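Local structure of cytochrome c552 (Thermochromatium tepidum, 5ZE8) at residues A[216-220]-A[221-225]; A[276-279]-A[280-284]. The protein probably carries electrons at low potential through five covalently bound hemes c in a thermophilic purple sulfur photosynthetic bacterium. All coordinates share one frame; numbering follows the deposited sequence.

Interaction 1: residues A[216-220]-A[221-225]. With HEC (heme c), chain E.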
ATOM      1  N   PRO A 216      -0.329 -17.160  16.771  1.00 13.44           N
ATOM      2  CA  PRO A 216       0.053 -17.495  15.404  1.00 14.37           C
ATOM      3  C   PRO A 216      -0.986 -17.140  14.383  1.00 14.66           C
ATOM      4  O   PRO A 216      -0.580 -16.769  13.279  1.00 14.79           O
ATOM      5  CB  PRO A 216       0.335 -19.027  15.438  1.00 17.08           C
ATOM      6  CG  PRO A 216      -0.256 -19.499  16.677  1.00 16.80           C
ATOM      7  CD  PRO A 216      -0.262 -18.351  17.658  1.00 15.99           C
ATOM      8  N   ARG A 217      -2.269 -17.321  14.693  1.00 17.01           N
ATOM      9  CA  ARG A 217      -3.302 -17.047  13.680  1.00 20.79           C
ATOM     10  C   ARG A 217      -3.417 -15.591  13.334  1.00 19.23           C
ATOM     11  O   ARG A 217      -3.462 -15.231  12.147  1.00 21.60           O
ATOM     12  CB  ARG A 217      -4.596 -17.760  14.029  1.00 26.05           C
ATOM     13  CG  ARG A 217      -4.314 -19.297  14.010  1.00 34.93           C
ATOM     14  CD  ARG A 217      -5.345 -20.152  13.263  1.00 42.72           C
ATOM     15  NE  ARG A 217      -6.025 -19.399  12.207  1.00 49.83           N
ATOM     16  CZ  ARG A 217      -5.925 -19.578  10.887  1.00 55.78           C
ATOM     17  NH1 ARG A 217      -6.630 -18.761  10.090  1.00 50.45           N
ATOM     18  NH2 ARG A 217      -5.147 -20.541  10.342  1.00 60.52           N
ATOM     19  N   GLN A 218      -3.228 -14.720  14.300  1.00 14.14           N
ATOM     20  CA  GLN A 218      -3.182 -13.293  13.990  1.00 13.99           C
ATOM     21  C   GLN A 218      -1.919 -12.870  13.266  1.00 14.80           C
ATOM     22  O   GLN A 218      -1.985 -12.148  12.258  1.00 17.79           O
ATOM     23  CB  GLN A 218      -3.286 -12.467  15.293  1.00 12.99           C
ATOM     24  CG  GLN A 218      -3.154 -10.959  15.142  1.00 14.77           C
ATOM     25  CD  GLN A 218      -4.165 -10.257  14.265  1.00 15.11           C
ATOM     26  OE1 GLN A 218      -5.341 -10.695  14.141  1.00 15.89           O
ATOM     27  NE2 GLN A 218      -3.745  -9.122  13.675  1.00 14.71           N
ATOM     28  N   LEU A 219      -0.801 -13.286  13.774  1.00 13.37           N
ATOM     29  CA  LEU A 219       0.476 -12.791  13.264  1.00 12.87           C
ATOM     30  C   LEU A 219       0.919 -13.402  11.923  1.00 12.33           C
ATOM     31  O   LEU A 219       1.686 -12.809  11.154  1.00 12.49           O
ATOM     32  CB  LEU A 219       1.610 -13.004  14.286  1.00 13.57           C
ATOM     33  CG  LEU A 219       1.785 -11.920  15.347  1.00 14.11           C
ATOM     34  CD1 LEU A 219       2.280 -10.605  14.766  1.00 14.29           C
ATOM     35  CD2 LEU A 219       0.553 -11.726  16.199  1.00 13.29           C
ATOM     36  N   ARG A 220       0.526 -14.666  11.660  1.00 12.00           N
ATOM     37  CA  ARG A 220       1.031 -15.358  10.496  1.00 13.44           C
ATOM     38  C   ARG A 220       0.110 -15.358   9.306  1.00 12.78           C
ATOM     39  O   ARG A 220       0.544 -15.819   8.203  1.00 14.58           O
ATOM     40  CB  ARG A 220       1.417 -16.808  10.809  1.00 14.87           C
ATOM     41  CG  ARG A 220       2.463 -17.020  11.858  1.00 17.62           C
ATOM     42  CD  ARG A 220       3.112 -18.345  11.498  1.00 24.02           C
ATOM     43  NE  ARG A 220       4.083 -18.763  12.512  1.00 26.48           N
ATOM     44  CZ  ARG A 220       5.361 -18.487  12.503  1.00 25.75           C
ATOM     45  NH1 ARG A 220       5.917 -17.721  11.582  1.00 30.50           N
ATOM     46  NH2 ARG A 220       6.086 -18.877  13.517  1.00 28.55           N
ATOM     47  N   THR A 221      -1.130 -14.903   9.462  1.00 11.87           N
ATOM     48  CA  THR A 221      -2.090 -14.868   8.359  1.00 11.88           C
ATOM     49  C   THR A 221      -2.476 -13.420   8.003  1.00 10.66           C
ATOM     50  O   THR A 221      -2.044 -12.464   8.652  1.00 11.47           O
ATOM     51  CB  THR A 221      -3.388 -15.612   8.715  1.00 12.97           C
ATOM     52  OG1 THR A 221      -4.199 -14.846   9.617  1.00 15.06           O
ATOM     53  CG2 THR A 221      -3.041 -16.958   9.332  1.00 15.83           C
ATOM     54  N   SER A 222      -3.306 -13.267   6.972  1.00 11.52           N
ATOM     55  CA  SER A 222      -3.739 -11.996   6.553  1.00 10.97           C
ATOM     56  C   SER A 222      -4.526 -11.265   7.587  1.00 11.41           C
ATOM     57  O   SER A 222      -4.744 -10.029   7.413  1.00 12.14           O
ATOM     58  CB  SER A 222      -4.538 -12.052   5.246  1.00 12.87           C
ATOM     59  OG  SER A 222      -5.820 -12.703   5.418  1.00 16.21           O
ATOM     60  N   ASP A 223      -4.954 -11.911   8.681  1.00 11.38           N
ATOM     61  CA  ASP A 223      -5.520 -11.156   9.805  1.00 12.36           C
ATOM     62  C   ASP A 223      -4.640 -10.005  10.259  1.00 10.80           C
ATOM     63  O   ASP A 223      -5.178  -9.045  10.822  1.00 11.86           O
ATOM     64  CB  ASP A 223      -5.779 -12.096  11.010  1.00 13.01           C
ATOM     65  CG  ASP A 223      -6.968 -13.054  10.769  1.00 18.36           C
ATOM     66  OD1 ASP A 223      -7.583 -13.097   9.676  1.00 17.13           O
ATOM     67  OD2 ASP A 223      -7.267 -13.816  11.709  1.00 21.68           O
ATOM     68  N   ALA A 224      -3.342 -10.140  10.053  1.00 11.26           N
ATOM     69  CA  ALA A 224      -2.365  -9.124  10.481  1.00 11.14           C
ATOM     70  C   ALA A 224      -2.540  -7.854   9.661  1.00 10.28           C
ATOM     71  O   ALA A 224      -1.977  -6.811  10.106  1.00 11.74           O
ATOM     72  CB  ALA A 224      -0.961  -9.640  10.334  1.00 11.09           C
ATOM     73  N   CYS A 225      -3.206  -7.900   8.509  1.00 10.58           N
ATOM     74  CA  CYS A 225      -3.194  -6.760   7.582  1.00 10.82           C
ATOM     75  C   CYS A 225      -4.601  -6.266   7.263  1.00 10.70           C
ATOM     76  O   CYS A 225      -4.778  -5.141   6.828  1.00 11.09           O
ATOM     77  CB  CYS A 225      -2.518  -7.179   6.256  1.00 11.44           C
ATOM     78  SG  CYS A 225      -0.978  -8.124   6.505  1.00 10.79           S
TER
HETATM   79 FE   HEC E 504       0.070  -1.576   5.637  1.00  9.23          FE
HETATM   80  CHA HEC E 504       0.993   0.937   3.522  1.00 10.20           C
HETATM   81  CHB HEC E 504       1.600  -3.867   3.601  1.00  9.61           C
HETATM   82  CHC HEC E 504      -0.565  -4.008   7.958  1.00  8.75           C
HETATM   83  CHD HEC E 504      -1.919   0.616   7.438  1.00  8.26           C
HETATM   84  NA  HEC E 504       1.084  -1.461   3.933  1.00  9.06           N
HETATM   85  C1A HEC E 504       1.397  -0.343   3.176  1.00  9.33           C
HETATM   86  C2A HEC E 504       2.155  -0.696   1.998  1.00  9.46           C
HETATM   87  C3A HEC E 504       2.243  -2.049   2.036  1.00  9.08           C
HETATM   88  C4A HEC E 504       1.679  -2.510   3.275  1.00  9.13           C
HETATM   89  CMA HEC E 504       2.971  -2.955   1.040  1.00  9.24           C
HETATM   90  CAA HEC E 504       2.579   0.222   0.910  1.00  9.90           C
HETATM   91  CBA HEC E 504       3.956   0.806   1.219  1.00  9.56           C
HETATM   92  CGA HEC E 504       4.352   1.816   0.138  1.00 11.30           C
HETATM   93  O1A HEC E 504       3.624   2.784  -0.162  1.00 11.53           O
HETATM   94  O2A HEC E 504       5.496   1.753  -0.403  1.00 13.38           O
HETATM   95  NB  HEC E 504       0.447  -3.566   5.711  1.00  8.37           N
HETATM   96  C1B HEC E 504       1.027  -4.347   4.777  1.00 10.05           C
HETATM   97  C2B HEC E 504       1.003  -5.708   5.206  1.00  9.59           C
HETATM   98  C3B HEC E 504       0.406  -5.764   6.412  1.00  9.63           C
HETATM   99  C4B HEC E 504       0.110  -4.369   6.773  1.00  8.55           C
HETATM  100  CMB HEC E 504       1.555  -6.866   4.380  1.00  9.78           C
HETATM  101  CAB HEC E 504       0.223  -6.910   7.337  1.00  9.17           C
HETATM  102  CBB HEC E 504       1.429  -7.670   7.575  1.00  9.83           C
HETATM  103  NC  HEC E 504      -0.971  -1.677   7.322  1.00  8.47           N
HETATM  104  C1C HEC E 504      -1.125  -2.721   8.137  1.00  7.64           C
HETATM  105  C2C HEC E 504      -1.960  -2.433   9.332  1.00  8.35           C
HETATM  106  C3C HEC E 504      -2.338  -1.149   9.153  1.00  8.55           C
HETATM  107  C4C HEC E 504      -1.744  -0.658   7.924  1.00  8.87           C
HETATM  108  CMC HEC E 504      -2.335  -3.414  10.433  1.00  8.05           C
HETATM  109  CAC HEC E 504      -3.261  -0.273  10.011  1.00  8.65           C
HETATM  110  CBC HEC E 504      -3.150  -0.303  11.409  1.00  8.52           C
HETATM  111  ND  HEC E 504      -0.360   0.327   5.475  1.00  7.97           N
HETATM  112  C1D HEC E 504      -1.209   1.077   6.283  1.00  9.06           C
HETATM  113  C2D HEC E 504      -1.246   2.463   5.848  1.00  9.36           C
HETATM  114  C3D HEC E 504      -0.431   2.572   4.793  1.00  9.92           C
HETATM  115  C4D HEC E 504       0.138   1.215   4.573  1.00  9.97           C
HETATM  116  CMD HEC E 504      -2.090   3.477   6.513  1.00  9.58           C
HETATM  117  CAD HEC E 504      -0.193   3.858   3.960  1.00  9.46           C
HETATM  118  CBD HEC E 504       0.449   4.970   4.737  1.00  9.72           C
HETATM  119  CGD HEC E 504       0.730   6.158   3.825  1.00 13.00           C
HETATM  120  O1D HEC E 504       1.047   6.038   2.604  1.00 13.87           O
HETATM  121  O2D HEC E 504       0.631   7.309   4.351  1.00 11.46           O
HETATM  122  O   HOH W   1      -6.903 -12.797  14.434  1.00 17.71           O
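Gln218 and Asp223 bring their CA atoms to 5.2 Å as the chain leaves helix 216-220 and doubles back; Ala224 N then hydrogen-bonds to Thr221 O, and Cys225 N to Ser222 O. The side chains of Thr221 and Gln218 tie this turn to the helix. Thr221 holds OG1 between its backbone N and carbonyl carbon (chi1 75°), from where the hydroxyl donates to Arg217 O at 2.7 Å, approaching close to the line of that C=O bond. The same OG1 accepts from Asp223 N at 3.2 Å, an ST turn, so one hydroxyl joins the last turn of the helix to the bend that follows. Its methyl, CG2, lies over one face of the Arg217 guanidinium, near the rim. Gln218 is bent at chi2 (60°), which folds its amide back across Asp223: NE2 makes a weak hydrogen bond to Asp223 O at 3.2 Å, while a water spans Gln218 OE1 (2.6 Å) and Asp223 OD2 (2.9 Å). The amide and carboxylate planes are 34° apart. Beyond the turn, Cys225 SG is bonded covalently to heme CAB at 1.9 Å, the thioether of the first cysteine in a CXXCH motif. The ten residues thus lead from one short helix to the N-cap of helix 226-229. Helix 256-260 lies alongside, its Gln257 NE2 hydrogen-bonded to Leu219 O and Thr221 O, and strand 133-136 packs against Gln218 and Asp223 through Tyr136.

Interaction 2: residues A[276-279]-A[280-284]. With HEC (heme c), chain E.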
ATOM      1  N   HIS A 276       6.089   3.135  -3.054  1.00 11.80           N
ATOM      2  CA  HIS A 276       7.134   4.111  -2.827  1.00 12.55           C
ATOM      3  C   HIS A 276       8.506   3.482  -3.090  1.00 14.21           C
ATOM      4  O   HIS A 276       9.538   4.153  -2.836  1.00 17.54           O
ATOM      5  CB  HIS A 276       7.046   4.666  -1.406  1.00 11.62           C
ATOM      6  CG  HIS A 276       5.906   5.598  -1.165  1.00 11.21           C
ATOM      7  ND1 HIS A 276       4.618   5.170  -0.952  1.00 12.52           N
ATOM      8  CD2 HIS A 276       5.844   6.947  -1.171  1.00 12.32           C
ATOM      9  CE1 HIS A 276       3.815   6.218  -0.824  1.00 11.79           C
ATOM     10  NE2 HIS A 276       4.577   7.319  -0.863  1.00 12.83           N
ATOM     11  N   HIS A 277       8.581   2.221  -3.525  1.00 14.94           N
ATOM     12  CA  HIS A 277       9.805   1.493  -3.645  1.00 15.68           C
ATOM     13  C   HIS A 277       9.948   0.885  -5.030  1.00 15.32           C
ATOM     14  O   HIS A 277       9.392  -0.138  -5.352  1.00 14.57           O
ATOM     15  CB  HIS A 277       9.839   0.495  -2.524  1.00 14.39           C
ATOM     16  CG  HIS A 277       9.980   1.192  -1.219  1.00 15.20           C
ATOM     17  ND1 HIS A 277      11.181   1.737  -0.828  1.00 17.78           N
ATOM     18  CD2 HIS A 277       9.053   1.679  -0.367  1.00 15.93           C
ATOM     19  CE1 HIS A 277      11.002   2.415   0.301  1.00 19.53           C
ATOM     20  NE2 HIS A 277       9.717   2.420   0.584  1.00 17.51           N
ATOM     21  N   GLU A 278      10.804   1.530  -5.804  1.00 18.55           N
ATOM     22  CA  GLU A 278      11.096   1.112  -7.165  1.00 20.05           C
ATOM     23  C   GLU A 278      11.567  -0.357  -7.345  1.00 18.37           C
ATOM     24  O   GLU A 278      11.142  -1.045  -8.227  1.00 16.20           O
ATOM     25  CB  GLU A 278      12.083   2.166  -7.794  1.00 26.01           C
ATOM     26  CG  GLU A 278      12.694   1.782  -9.136  1.00 34.68           C
ATOM     27  CD  GLU A 278      13.830   2.741  -9.612  1.00 40.58           C
ATOM     28  OE1 GLU A 278      14.820   2.259 -10.262  1.00 47.38           O
ATOM     29  OE2 GLU A 278      13.737   3.961  -9.350  1.00 45.49           O
ATOM     30  N   ALA A 279      12.416  -0.942  -6.479  1.00 19.22           N
ATOM     31  CA  ALA A 279      12.718  -2.377  -6.662  1.00 20.98           C
ATOM     32  C   ALA A 279      11.588  -3.299  -6.532  1.00 17.42           C
ATOM     33  O   ALA A 279      11.476  -4.313  -7.245  1.00 19.55           O
ATOM     34  CB  ALA A 279      13.850  -2.776  -5.697  1.00 20.28           C
ATOM     35  N   MET A 280      10.644  -2.995  -5.621  1.00 14.94           N
ATOM     36  CA  MET A 280       9.516  -3.808  -5.470  1.00 16.62           C
ATOM     37  C   MET A 280       8.665  -3.676  -6.761  1.00 14.06           C
ATOM     38  O   MET A 280       8.063  -4.621  -7.198  1.00 17.09           O
ATOM     39  CB  MET A 280       8.724  -3.342  -4.219  1.00 18.58           C
ATOM     40  CG  MET A 280       7.693  -4.273  -3.832  1.00 21.51           C
ATOM     41  SD  MET A 280       8.457  -5.814  -3.170  1.00 26.15           S
ATOM     42  CE  MET A 280       6.935  -6.590  -2.620  1.00 25.74           C
ATOM     43  N   LEU A 281       8.451  -2.449  -7.181  1.00 14.98           N
ATOM     44  CA  LEU A 281       7.620  -2.208  -8.381  1.00 14.70           C
ATOM     45  C   LEU A 281       8.176  -2.937  -9.622  1.00 14.86           C
ATOM     46  O   LEU A 281       7.459  -3.471 -10.387  1.00 14.45           O
ATOM     47  CB  LEU A 281       7.571  -0.722  -8.663  1.00 13.90           C
ATOM     48  CG  LEU A 281       6.665   0.065  -7.666  1.00 14.06           C
ATOM     49  CD1 LEU A 281       6.947   1.537  -7.833  1.00 15.08           C
ATOM     50  CD2 LEU A 281       5.233  -0.275  -7.930  1.00 15.18           C
ATOM     51  N   LYS A 282       9.472  -2.921  -9.775  1.00 15.71           N
ATOM     52  CA  LYS A 282      10.070  -3.707 -10.964  1.00 15.83           C
ATOM     53  C   LYS A 282       9.881  -5.188 -10.920  1.00 20.64           C
ATOM     54  O   LYS A 282       9.735  -5.868 -11.956  1.00 21.36           O
ATOM     55  CB  LYS A 282      11.507  -3.359 -11.101  1.00 20.06           C
ATOM     56  CG  LYS A 282      11.811  -1.960 -11.472  1.00 22.71           C
ATOM     57  CD  LYS A 282      13.296  -1.643 -11.346  1.00 28.04           C
ATOM     58  CE  LYS A 282      13.567  -0.219 -11.712  1.00 38.19           C
ATOM     59  NZ  LYS A 282      14.906   0.152 -11.173  1.00 43.48           N
ATOM     60  N   ARG A 283       9.828  -5.722  -9.740  1.00 15.15           N
ATOM     61  CA  ARG A 283       9.482  -7.135  -9.547  1.00 18.74           C
ATOM     62  C   ARG A 283       8.098  -7.476  -9.652  1.00 18.32           C
ATOM     63  O   ARG A 283       7.743  -8.637  -9.726  1.00 22.79           O
ATOM     64  CB  ARG A 283      10.055  -7.663  -8.199  1.00 21.59           C
ATOM     65  CG  ARG A 283      11.542  -7.947  -8.264  1.00 23.10           C
ATOM     66  CD  ARG A 283      11.945  -9.253  -8.960  1.00 22.82           C
ATOM     67  NE  ARG A 283      11.373 -10.373  -8.248  1.00 21.92           N
ATOM     68  CZ  ARG A 283      11.988 -10.954  -7.226  1.00 23.34           C
ATOM     69  NH1 ARG A 283      13.145 -10.479  -6.807  1.00 26.70           N
ATOM     70  NH2 ARG A 283      11.375 -11.912  -6.540  1.00 23.34           N
ATOM     71  N   SER A 284       7.201  -6.502  -9.699  1.00 16.17           N
ATOM     72  CA  SER A 284       5.845  -6.816  -9.513  1.00 16.00           C
ATOM     73  C   SER A 284       5.092  -7.301 -10.714  1.00 13.94           C
ATOM     74  O   SER A 284       3.995  -7.846 -10.597  1.00 16.27           O
ATOM     75  CB  SER A 284       5.145  -5.590  -8.923  1.00 17.14           C
ATOM     76  OG  SER A 284       4.950  -4.617  -9.948  1.00 15.61           O
TER
HETATM   77 FE   HEC E 504       0.070  -1.576   5.637  1.00  9.23          FE
HETATM   78  CHA HEC E 504       0.993   0.937   3.522  1.00 10.20           C
HETATM   79  CHB HEC E 504       1.600  -3.867   3.601  1.00  9.61           C
HETATM   80  CHC HEC E 504      -0.565  -4.008   7.958  1.00  8.75           C
HETATM   81  CHD HEC E 504      -1.919   0.616   7.438  1.00  8.26           C
HETATM   82  NA  HEC E 504       1.084  -1.461   3.933  1.00  9.06           N
HETATM   83  C1A HEC E 504       1.397  -0.343   3.176  1.00  9.33           C
HETATM   84  C2A HEC E 504       2.155  -0.696   1.998  1.00  9.46           C
HETATM   85  C3A HEC E 504       2.243  -2.049   2.036  1.00  9.08           C
HETATM   86  C4A HEC E 504       1.679  -2.510   3.275  1.00  9.13           C
HETATM   87  CMA HEC E 504       2.971  -2.955   1.040  1.00  9.24           C
HETATM   88  CAA HEC E 504       2.579   0.222   0.910  1.00  9.90           C
HETATM   89  CBA HEC E 504       3.956   0.806   1.219  1.00  9.56           C
HETATM   90  CGA HEC E 504       4.352   1.816   0.138  1.00 11.30           C
HETATM   91  O1A HEC E 504       3.624   2.784  -0.162  1.00 11.53           O
HETATM   92  O2A HEC E 504       5.496   1.753  -0.403  1.00 13.38           O
HETATM   93  NB  HEC E 504       0.447  -3.566   5.711  1.00  8.37           N
HETATM   94  C1B HEC E 504       1.027  -4.347   4.777  1.00 10.05           C
HETATM   95  C2B HEC E 504       1.003  -5.708   5.206  1.00  9.59           C
HETATM   96  C3B HEC E 504       0.406  -5.764   6.412  1.00  9.63           C
HETATM   97  C4B HEC E 504       0.110  -4.369   6.773  1.00  8.55           C
HETATM   98  CMB HEC E 504       1.555  -6.866   4.380  1.00  9.78           C
HETATM   99  CAB HEC E 504       0.223  -6.910   7.337  1.00  9.17           C
HETATM  100  CBB HEC E 504       1.429  -7.670   7.575  1.00  9.83           C
HETATM  101  NC  HEC E 504      -0.971  -1.677   7.322  1.00  8.47           N
HETATM  102  C1C HEC E 504      -1.125  -2.721   8.137  1.00  7.64           C
HETATM  103  C2C HEC E 504      -1.960  -2.433   9.332  1.00  8.35           C
HETATM  104  C3C HEC E 504      -2.338  -1.149   9.153  1.00  8.55           C
HETATM  105  C4C HEC E 504      -1.744  -0.658   7.924  1.00  8.87           C
HETATM  106  CMC HEC E 504      -2.335  -3.414  10.433  1.00  8.05           C
HETATM  107  CAC HEC E 504      -3.261  -0.273  10.011  1.00  8.65           C
HETATM  108  CBC HEC E 504      -3.150  -0.303  11.409  1.00  8.52           C
HETATM  109  ND  HEC E 504      -0.360   0.327   5.475  1.00  7.97           N
HETATM  110  C1D HEC E 504      -1.209   1.077   6.283  1.00  9.06           C
HETATM  111  C2D HEC E 504      -1.246   2.463   5.848  1.00  9.36           C
HETATM  112  C3D HEC E 504      -0.431   2.572   4.793  1.00  9.92           C
HETATM  113  C4D HEC E 504       0.138   1.215   4.573  1.00  9.97           C
HETATM  114  CMD HEC E 504      -2.090   3.477   6.513  1.00  9.58           C
HETATM  115  CAD HEC E 504      -0.193   3.858   3.960  1.00  9.46           C
HETATM  116  CBD HEC E 504       0.449   4.970   4.737  1.00  9.72           C
HETATM  117  CGD HEC E 504       0.730   6.158   3.825  1.00 13.00           C
HETATM  118  O1D HEC E 504       1.047   6.038   2.604  1.00 13.87           O
HETATM  119  O2D HEC E 504       0.631   7.309   4.351  1.00 11.46           O
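His277 O, at the N-cap position of helix 278-283, receives Leu281 N at 3.1 Å in a nearly straight hydrogen bond (168°) and, weakly, Met280 N. The firmer part of the contact is at the heme and along the Leu281 side. Just before the helix His276 takes hold of a heme propionate with two donors: its backbone N reaches O2A at 3.0 Å and its ring ND1 reaches O1A at 2.7 Å, the oxygen lying at the ring edge and in its plane. With CG beside the backbone N (chi1 -73°), both donors face the same carboxylate, and the pair fixes its rotation. With an alanine here, O1A would probably lose its ring N-H partner, leaving the carboxylate held on this side by the backbone N alone and freer to turn. His277 meets O2A by the CD2 edge of its ring, at 3.6 Å. At the far end, buried Ser284 turns OG back to Leu281 O at 2.8 Å, and Ser284 N joins it from the same face of that carbonyl. The solvent side is looser: Glu278 and Lys282, four residues apart, run their extended chains outward and cross as an exposed salt-bridge pair whose modelled spacing is doubtful, and Arg283 N gives Ala279 O a weak bond. Met280, Leu281 and Ser284 touch a second heme. The chain passes from helix 278-283 through Ser284 to strand 285-294, and Ser284 is hydrogen-bonded to Leu307 and Gln308, just past strand 297-306.

How the interactions relate
From the N terminus, interaction 1 comes first and is complete before interaction 2 begins; the two stand in series, neither nested nor crossed. Both are local: 216-225 closes a turn between two small helices at the start of a heme-attachment motif, while 276-284 closes no loop but starts the helix that leads into the strand-rich C-terminal part. Between them the chain runs through helices 226-229, 243-250 and 256-260 and several short strands. The centres of interactions 1 and 2 are about 24 Å apart. Their nearest atoms are about 12 Å apart, with no direct touch. What connects them is one heme, fixed by a thioether in interaction 1 and held at a propionate by hydrogen bonds in interaction 2, a cofactor bridging separate segments of one chain.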